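Local coordinates for m3DLH protein (Halieaceae bacterium, PDB 7JKA) that probably hydrolyses ester or lactone substrates as a dienelactone hydrolase family enzyme, perhaps with phosphotriesterase activity, at residues L141-A146 with M193-R198; E187-V192 with W203-Y208. All blocks are in the same frame, centred on the assembly; numbering follows the deposited sequence.

Both contacts use helix 186-198. Its last turn carries E195, which meets R143 of helix 133-143 in interaction 1, and W196, which joins through a shared water; the turns before it carry I189, which packs on strand 203-208 in interaction 2. The centres lie about 12 Å apart, and the segments alternate along the chain: 141-146, 187-192, 193-198, 203-208. The two sites touch directly, with W196 CB 3.4 Å from W203 CD1 and R143 NH2 3.6 Å from V192 CG1. One helix is thus tied by charge and water to its neighbour on the same side of the alpha/beta-hydrolase sheet, and by apolar packing to the strand that follows it.

Interaction 1: residues L141-A146 with M193-R198; sequences LARSGA and MGEWRR
R143, near the end of helix 133-143, reaches across to E195 on the last turn of helix 186-198. Its CB leaves the backbone in the direction of the second helix, and CG turns beside the backbone N (chi1 -77°), opposite the carbonyl carbon. From CG to NE the chain is extended, which carries the charged end over a gap that leaves the closest CA atoms, those of R143 and E195, 10.6 Å apart. NE gives its hydrogen to a water lying in the guanidinium plane, with N to O 2.8 Å. The two helices flank the same side of the central sheet of an alpha/beta-hydrolase fold, and this water also accepts from W196 NE1 (3.0 Å) and donates to E195 OE1 (2.6 Å). Beyond CZ, NH1 turns back to a salt bridge with E140 of its own helix. NH2 makes the direct salt bridge, 2.9 Å to the syn lone pair of E195 OE1, with OE1 tilted out of the guanidinium plane, a bent N-H...O angle of 140° and the guanidinium and carboxylate planes 55° apart. NH2 also bonds to the carbonyl O of L159, while E195 OE2 accepts from the backbone N of E161.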
loop_
_atom_site.group_PDB
_atom_site.type_symbol
_atom_site.label_atom_id
_atom_site.label_comp_id
_atom_site.label_asym_id
_atom_site.label_seq_id
_atom_site.Cartn_x
_atom_site.Cartn_y
_atom_site.Cartn_z
ATOM N N LEU A 141 3.647 -5.006 6.507
ATOM C CA LEU A 141 3.624 -6.322 5.880
ATOM C C LEU A 141 5.026 -6.743 5.473
ATOM O O LEU A 141 5.433 -7.881 5.711
ATOM C CB LEU A 141 2.714 -6.297 4.654
ATOM C CG LEU A 141 2.572 -7.614 3.864
ATOM C CD1 LEU A 141 2.012 -8.736 4.749
ATOM C CD2 LEU A 141 1.645 -7.360 2.664
ATOM N N ALA A 142 5.805 -5.817 4.912
ATOM C CA ALA A 142 7.187 -6.154 4.595
ATOM C C ALA A 142 7.985 -6.488 5.843
ATOM O O ALA A 142 8.764 -7.451 5.853
ATOM C CB ALA A 142 7.832 -4.990 3.846
ATOM N N ARG A 143 7.802 -5.698 6.906
ATOM C CA ARG A 143 8.548 -5.919 8.146
ATOM C C ARG A 143 8.217 -7.268 8.766
ATOM O O ARG A 143 9.065 -7.868 9.450
ATOM C CB ARG A 143 8.221 -4.800 9.129
ATOM C CG ARG A 143 8.935 -3.488 8.820
ATOM C CD ARG A 143 8.391 -2.365 9.700
ATOM N NE ARG A 143 9.237 -1.171 9.647
ATOM C CZ ARG A 143 8.868 0.008 10.141
ATOM N NH1 ARG A 143 7.681 0.153 10.717
ATOM N NH2 ARG A 143 9.700 1.034 10.102
ATOM N N SER A 144 7.000 -7.761 8.537
ATOM C CA SER A 144 6.606 -9.060 9.089
ATOM C C SER A 144 7.382 -10.207 8.465
ATOM O O SER A 144 7.347 -11.334 8.991
ATOM C CB SER A 144 5.110 -9.289 8.873
ATOM O OG SER A 144 4.857 -9.747 7.550
ATOM N N GLY A 145 8.074 -9.950 7.358
ATOM C CA GLY A 145 8.831 -10.987 6.687
ATOM C C GLY A 145 8.072 -11.699 5.603
ATOM O O GLY A 145 8.490 -12.785 5.177
ATOM N N ALA A 146 6.969 -11.122 5.143
ATOM C CA ALA A 146 6.187 -11.717 4.075
ATOM C C ALA A 146 6.990 -11.782 2.778
ATOM O O ALA A 146 7.920 -10.994 2.531
ATOM C CB ALA A 146 4.895 -10.919 3.880
ATOM N N MET A 193 15.065 5.192 7.437
ATOM C CA MET A 193 16.293 5.158 6.656
ATOM C C MET A 193 17.389 4.438 7.419
ATOM O O MET A 193 18.157 3.667 6.832
ATOM C CB MET A 193 16.766 6.567 6.302
ATOM C CG MET A 193 15.905 7.253 5.279
ATOM S SD MET A 193 16.683 8.816 4.833
ATOM C CE MET A 193 15.601 9.331 3.508
ATOM N N GLY A 194 17.474 4.681 8.730
ATOM C CA GLY A 194 18.502 4.033 9.529
ATOM C C GLY A 194 18.315 2.531 9.627
ATOM O O GLY A 194 19.291 1.775 9.601
ATOM N N GLU A 195 17.059 2.079 9.751
ATOM C CA GLU A 195 16.763 0.648 9.739
ATOM C C GLU A 195 17.205 0.019 8.433
ATOM O O GLU A 195 17.872 -1.023 8.414
ATOM C CB GLU A 195 15.260 0.418 9.942
ATOM C CG GLU A 195 14.720 0.956 11.246
ATOM C CD GLU A 195 13.218 1.056 11.279
ATOM O OE1 GLU A 195 12.556 0.673 10.283
ATOM O OE2 GLU A 195 12.699 1.544 12.298
ATOM N N TRP A 196 16.852 0.663 7.324
ATOM C CA TRP A 196 17.115 0.076 6.025
ATOM C C TRP A 196 18.601 0.132 5.679
ATOM O O TRP A 196 19.100 -0.777 5.012
ATOM C CB TRP A 196 16.256 0.783 4.970
ATOM C CG TRP A 196 14.779 0.635 5.280
ATOM C CD1 TRP A 196 14.195 -0.298 6.111
ATOM C CD2 TRP A 196 13.710 1.455 4.782
ATOM N NE1 TRP A 196 12.834 -0.101 6.146
ATOM C CE2 TRP A 196 12.506 0.958 5.338
ATOM C CE3 TRP A 196 13.658 2.562 3.915
ATOM C CZ2 TRP A 196 11.264 1.536 5.064
ATOM C CZ3 TRP A 196 12.427 3.127 3.626
ATOM C CH2 TRP A 196 11.240 2.604 4.188
ATOM N N ARG A 197 19.324 1.170 6.136
ATOM C CA ARG A 197 20.778 1.207 5.972
ATOM C C ARG A 197 21.434 0.094 6.777
ATOM O O ARG A 197 22.323 -0.605 6.281
ATOM C CB ARG A 197 21.327 2.569 6.406
ATOM C CG ARG A 197 20.977 3.716 5.460
ATOM C CD ARG A 197 21.625 5.034 5.883
ATOM N NE ARG A 197 23.076 4.967 5.780
ATOM C CZ ARG A 197 23.883 6.020 5.870
ATOM N NH1 ARG A 197 23.374 7.229 6.067
ATOM N NH2 ARG A 197 25.199 5.863 5.764
ATOM N N ARG A 198 21.009 -0.072 8.029
ATOM C CA ARG A 198 21.576 -1.113 8.881
ATOM C C ARG A 198 21.431 -2.491 8.252
ATOM O O ARG A 198 22.369 -3.298 8.271
ATOM C CB ARG A 198 20.892 -1.085 10.242
ATOM C CG ARG A 198 21.324 -2.209 11.183
ATOM C CD ARG A 198 20.294 -2.364 12.291
ATOM N NE ARG A 198 19.016 -2.813 11.755
ATOM C CZ ARG A 198 17.829 -2.537 12.290
ATOM N NH1 ARG A 198 16.740 -2.986 11.709
ATOM N NH2 ARG A 198 17.734 -1.798 13.387
HETATM O O HOH W 1 11.858 -1.289 8.690
#

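Interaction 2: residues E187-V192 with W203-Y208; sequences EAIDAV and WQFTFY
I189 and F205 meet through a pair of complementary torsions. The CB of I189 points toward strand 203-208, and chi1 of -64° places CG2 opposite the backbone N and CG1 beside it, with both branches coming to CZ of F205. F205 answers with its ring carbon CG swung opposite its own backbone N (chi1 -172°), which extends the phenyl group from the strand to the helix. The far end of that ring does the touching. CZ of F205 sits 3.7 Å from I189 CG2, and CG1 and CD1 of I189 close in on the same carbon from that side, each at 3.9 Å; CE2 of F205 adds a further contact to CG2, at 3.8 Å. The side chains cross at about a right angle, and the methyl approaches the ring obliquely.

F207, two residues on along the strand, adds its CZ, 4.3 Å from I189 CG2, a looser touch at the exposed margin. The two phenylalanines also pack on each other: F205 CE1 lies over one face of the F207 ring, 3.4 Å above its plane and offset toward the rim. The same I189 methyl therefore meets both rings, and the contact is purely apolar.

L158 and V184, from loops, add to the packing around I189, and M193 one turn further along the helix lies against F205. Strand 172-178, helix 186-198 and strand 203-208 form a beta-alpha-beta unit, and the two strands pair in parallel, with T206 bonded through its backbone to V175 and H177. The H177 ring meets F205 and, edge-to-face, F207, while on the other side of the sheet Y208 packs against helix 232-250.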
loop_
_atom_site.group_PDB
_atom_site.type_symbol
_atom_site.label_atom_id
_atom_site.label_comp_id
_atom_site.label_asym_id
_atom_site.label_seq_id
_atom_site.Cartn_x
_atom_site.Cartn_y
_atom_site.Cartn_z
ATOM N N GLU A 187 11.720 12.912 12.090
ATOM C CA GLU A 187 12.446 11.900 12.849
ATOM C C GLU A 187 12.095 10.497 12.388
ATOM O O GLU A 187 12.939 9.598 12.451
ATOM C CB GLU A 187 12.155 12.031 14.348
ATOM C CG GLU A 187 12.477 13.382 14.954
ATOM C CD GLU A 187 11.264 14.293 15.025
ATOM O OE1 GLU A 187 10.605 14.500 13.982
ATOM O OE2 GLU A 187 10.964 14.792 16.129
ATOM N N ALA A 188 10.852 10.284 11.937
ATOM C CA ALA A 188 10.462 8.959 11.474
ATOM C C ALA A 188 11.105 8.631 10.142
ATOM O O ALA A 188 11.422 7.468 9.887
ATOM C CB ALA A 188 8.941 8.846 11.359
ATOM N N ILE A 189 11.327 9.640 9.293
ATOM C CA ILE A 189 12.074 9.411 8.063
ATOM C C ILE A 189 13.491 8.977 8.402
ATOM O O ILE A 189 13.993 7.971 7.893
ATOM C CB ILE A 189 12.067 10.673 7.179
ATOM C CG1 ILE A 189 10.643 11.009 6.715
ATOM C CG2 ILE A 189 13.011 10.511 6.010
ATOM C CD1 ILE A 189 10.557 12.287 5.911
ATOM N N ASP A 190 14.140 9.709 9.307
ATOM C CA ASP A 190 15.481 9.331 9.734
ATOM C C ASP A 190 15.503 7.913 10.290
ATOM O O ASP A 190 16.447 7.154 10.035
ATOM C CB ASP A 190 15.995 10.318 10.781
ATOM C CG ASP A 190 16.363 11.667 10.198
ATOM O OD1 ASP A 190 16.361 11.836 8.962
ATOM O OD2 ASP A 190 16.667 12.572 10.996
ATOM N N ALA A 191 14.470 7.538 11.054
ATOM C CA ALA A 191 14.444 6.226 11.689
ATOM C C ALA A 191 14.393 5.113 10.658
ATOM O O ALA A 191 15.193 4.173 10.706
ATOM C CB ALA A 191 13.253 6.130 12.644
ATOM N N VAL A 192 13.465 5.202 9.702
ATOM C CA VAL A 192 13.322 4.096 8.764
ATOM C C VAL A 192 14.533 4.028 7.857
ATOM O O VAL A 192 15.007 2.935 7.525
ATOM C CB VAL A 192 12.007 4.174 7.950
ATOM C CG1 VAL A 192 10.799 4.192 8.895
ATOM C CG2 VAL A 192 11.996 5.360 6.977
ATOM N N TRP A 203 16.556 -0.179 -0.834
ATOM C CA TRP A 203 15.573 0.848 -0.561
ATOM C C TRP A 203 15.879 2.106 -1.365
ATOM O O TRP A 203 17.040 2.398 -1.712
ATOM C CB TRP A 203 15.500 1.186 0.951
ATOM C CG TRP A 203 16.733 1.849 1.531
ATOM C CD1 TRP A 203 17.859 1.232 1.979
ATOM C CD2 TRP A 203 16.924 3.254 1.756
ATOM N NE1 TRP A 203 18.760 2.174 2.459
ATOM C CE2 TRP A 203 18.189 3.415 2.356
ATOM C CE3 TRP A 203 16.127 4.390 1.533
ATOM C CZ2 TRP A 203 18.718 4.679 2.685
ATOM C CZ3 TRP A 203 16.649 5.652 1.882
ATOM C CH2 TRP A 203 17.917 5.775 2.469
ATOM N N GLN A 204 14.799 2.820 -1.681
ATOM C CA GLN A 204 14.852 4.114 -2.357
ATOM C C GLN A 204 13.823 5.006 -1.692
ATOM O O GLN A 204 12.753 4.536 -1.289
ATOM C CB GLN A 204 14.524 4.017 -3.844
ATOM C CG GLN A 204 15.403 3.101 -4.648
ATOM C CD GLN A 204 14.879 2.951 -6.063
ATOM O OE1 GLN A 204 14.888 3.908 -6.845
ATOM N NE2 GLN A 204 14.357 1.763 -6.375
ATOM N N PHE A 205 14.154 6.285 -1.543
ATOM C CA PHE A 205 13.243 7.214 -0.882
ATOM C C PHE A 205 13.307 8.504 -1.679
ATOM O O PHE A 205 14.371 9.106 -1.778
ATOM C CB PHE A 205 13.672 7.412 0.571
ATOM C CG PHE A 205 12.704 8.199 1.424
ATOM C CD1 PHE A 205 12.408 9.519 1.145
ATOM C CD2 PHE A 205 12.137 7.616 2.551
ATOM C CE1 PHE A 205 11.542 10.247 1.951
ATOM C CE2 PHE A 205 11.278 8.336 3.358
ATOM C CZ PHE A 205 10.961 9.644 3.037
ATOM N N THR A 206 12.194 8.892 -2.294
ATOM C CA THR A 206 12.141 10.089 -3.129
ATOM C C THR A 206 11.300 11.166 -2.458
ATOM O O THR A 206 10.139 10.934 -2.103
ATOM C CB THR A 206 11.605 9.778 -4.530
ATOM O OG1 THR A 206 12.505 8.847 -5.162
ATOM C CG2 THR A 206 11.481 11.053 -5.371
ATOM N N PHE A 207 11.911 12.325 -2.271
ATOM C CA PHE A 207 11.236 13.563 -1.877
ATOM C C PHE A 207 10.715 14.231 -3.144
ATOM O O PHE A 207 11.509 14.634 -4.010
ATOM C CB PHE A 207 12.195 14.514 -1.159
ATOM C CG PHE A 207 12.587 14.097 0.232
ATOM C CD1 PHE A 207 13.480 13.054 0.440
ATOM C CD2 PHE A 207 12.106 14.794 1.328
ATOM C CE1 PHE A 207 13.869 12.696 1.735
ATOM C CE2 PHE A 207 12.496 14.448 2.639
ATOM C CZ PHE A 207 13.361 13.384 2.829
ATOM N N TYR A 208 9.393 14.349 -3.266
ATOM C CA TYR A 208 8.766 15.074 -4.375
ATOM C C TYR A 208 8.437 16.484 -3.890
ATOM O O TYR A 208 7.510 16.684 -3.098
ATOM C CB TYR A 208 7.515 14.349 -4.860
ATOM C CG TYR A 208 7.836 13.059 -5.572
ATOM C CD1 TYR A 208 8.235 13.069 -6.904
ATOM C CD2 TYR A 208 7.724 11.830 -4.925
ATOM C CE1 TYR A 208 8.522 11.869 -7.571
ATOM C CE2 TYR A 208 8.009 10.652 -5.580
ATOM C CZ TYR A 208 8.403 10.678 -6.909
ATOM O OH TYR A 208 8.688 9.502 -7.584
#